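Local coordinates for sensor protein (Geobacter sulfurreducens PCA, PDB 2R78), which is probably a sensor histidine kinase that passes a phosphoryl group from ATP to a protein histidine in a two-component relay, represented here by its PAS domain, at residues B[95-100]-B[111-116]. Sequence-based numbering, arbitrary orientation.
Sequences LTVELS and GIARDV
E98 and R114 face each other as a hydrogen-bonded antiparallel pair, their side chains running alongside one another on the same face of the sheet. E98 N donates to R114 O at 2.8 Å, while R114 N returns a bond to E98 O at 2.9 Å. S100 and I112 exchange a second such couple of bonds two residues further along. From its CB, which lies 4.0 Å from E98 O, the R114 chain runs straight through CG to CD, and CD comes within 4.2 Å of E98 OE1. A bend at chi3 (53°) then carries the guanidinium away from the carboxylate. A water accepts from R114 NE at 3.1 Å, at the edge of the guanidinium plane; it also lies close to E98 OE1, but too close for that link to be more than doubtful. At the tip, NH1 forms salt bridges with D22 of its own chain and with D22 of the second subunit, which makes R114 a charged link across the dimer interface. On the other face L99 CD2 packs 3.8 Å from A113 CB, with V97 CG2 more loosely against the same methyl. Just past the end of strand 109-115, V116 turns back over 95-100 and crosses T96 at about a right angle, although its modelled side-chain position is doubtful; a second water gathers T96 O, D115 OD1 and V116 N. The two segments belong to the hairpin of strands 94-103 and 109-115, the latter central in the antiparallel PAS sheet and the former next to it: strand 81-88 pairs beyond 95-100, touching L99 through L81 and R85, strand 23-27 pairs beyond 111-116, and on the face that carries E98, I112 and R114 the second subunit packs L16 of its helix 6-19 on I112 and its I21 on E98 and R114.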
# COMPACT_ATOMS: atom_id res chain seq x y z
N LEU B 95 -18.57 -3.44 -8.70
CA LEU B 95 -18.01 -2.44 -7.80
C LEU B 95 -17.25 -1.42 -8.61
O LEU B 95 -16.76 -1.73 -9.69
CB LEU B 95 -17.10 -3.04 -6.75
CG LEU B 95 -15.93 -3.93 -7.14
CD1 LEU B 95 -14.99 -4.15 -5.94
CD2 LEU B 95 -16.45 -5.27 -7.66
N THR B 96 -17.11 -0.23 -8.04
CA THR B 96 -16.35 0.84 -8.68
C THR B 96 -15.12 1.11 -7.84
O THR B 96 -15.20 1.25 -6.61
CB THR B 96 -17.18 2.11 -8.90
OG1 THR B 96 -18.27 1.77 -9.76
CG2 THR B 96 -16.37 3.18 -9.56
N VAL B 97 -14.00 1.11 -8.52
CA VAL B 97 -12.72 1.35 -7.89
C VAL B 97 -11.95 2.44 -8.56
O VAL B 97 -12.17 2.74 -9.75
CB VAL B 97 -11.86 0.09 -7.82
CG1 VAL B 97 -12.59 -1.01 -7.03
CG2 VAL B 97 -11.48 -0.40 -9.22
N GLU B 98 -11.07 3.09 -7.80
CA GLU B 98 -10.12 3.99 -8.40
C GLU B 98 -8.82 3.24 -8.59
O GLU B 98 -8.26 2.72 -7.61
CB GLU B 98 -9.84 5.18 -7.51
CG GLU B 98 -8.96 6.18 -8.21
CD GLU B 98 -8.52 7.28 -7.29
OE1 GLU B 98 -7.66 7.02 -6.42
OE2 GLU B 98 -9.04 8.41 -7.46
N LEU B 99 -8.35 3.22 -9.82
CA LEU B 99 -7.12 2.51 -10.16
C LEU B 99 -5.97 3.50 -10.32
O LEU B 99 -6.13 4.54 -10.94
CB LEU B 99 -7.30 1.73 -11.46
CG LEU B 99 -8.38 0.66 -11.56
CD1 LEU B 99 -8.44 0.11 -13.02
CD2 LEU B 99 -8.18 -0.48 -10.56
N SER B 100 -4.80 3.11 -9.83
CA SER B 100 -3.54 3.76 -10.15
C SER B 100 -2.64 2.68 -10.73
O SER B 100 -2.71 1.51 -10.30
CB SER B 100 -2.97 4.37 -8.89
OG SER B 100 -3.92 5.33 -8.41
N GLY B 111 -0.16 -1.99 -9.96
CA GLY B 111 -1.45 -1.35 -9.85
C GLY B 111 -1.95 -1.32 -8.41
O GLY B 111 -1.68 -2.24 -7.62
N ILE B 112 -2.70 -0.27 -8.09
CA ILE B 112 -3.37 -0.16 -6.80
C ILE B 112 -4.86 0.10 -7.11
O ILE B 112 -5.17 0.87 -8.01
CB ILE B 112 -2.80 1.01 -5.98
CG1 ILE B 112 -1.30 0.84 -5.70
CG2 ILE B 112 -3.48 1.09 -4.65
CD1 ILE B 112 -0.60 2.14 -5.17
N ALA B 113 -5.76 -0.58 -6.39
CA ALA B 113 -7.23 -0.40 -6.57
C ALA B 113 -7.79 0.01 -5.22
O ALA B 113 -7.55 -0.68 -4.24
CB ALA B 113 -7.88 -1.71 -7.02
N ARG B 114 -8.53 1.11 -5.18
CA ARG B 114 -9.13 1.64 -3.96
C ARG B 114 -10.65 1.75 -4.12
O ARG B 114 -11.16 2.07 -5.20
CB ARG B 114 -8.61 3.06 -3.67
CG ARG B 114 -7.10 3.18 -3.42
CD ARG B 114 -6.61 4.62 -3.14
NE ARG B 114 -7.35 5.31 -2.05
CZ ARG B 114 -7.05 5.25 -0.74
NH1 ARG B 114 -6.05 4.50 -0.30
NH2 ARG B 114 -7.78 5.92 0.15
N ASP B 115 -11.40 1.55 -3.04
CA ASP B 115 -12.84 1.91 -3.08
C ASP B 115 -13.10 3.39 -3.32
O ASP B 115 -12.30 4.24 -2.90
CB ASP B 115 -13.52 1.50 -1.78
CG ASP B 115 -13.83 0.03 -1.76
OD1 ASP B 115 -14.48 -0.45 -2.73
OD2 ASP B 115 -13.42 -0.65 -0.77
N VAL B 116 -14.23 3.69 -4.00
CA VAL B 116 -14.56 5.06 -4.45
C VAL B 116 -16.04 5.27 -4.79
O VAL B 116 -16.61 4.62 -5.68
CB VAL B 116 -13.81 5.45 -5.72
CG1 VAL B 116 -12.33 5.03 -5.63
CG2 VAL B 116 -14.46 4.86 -6.92
O HOH W 1 -15.92 1.37 -3.93
O HOH W 2 -8.88 6.88 -4.30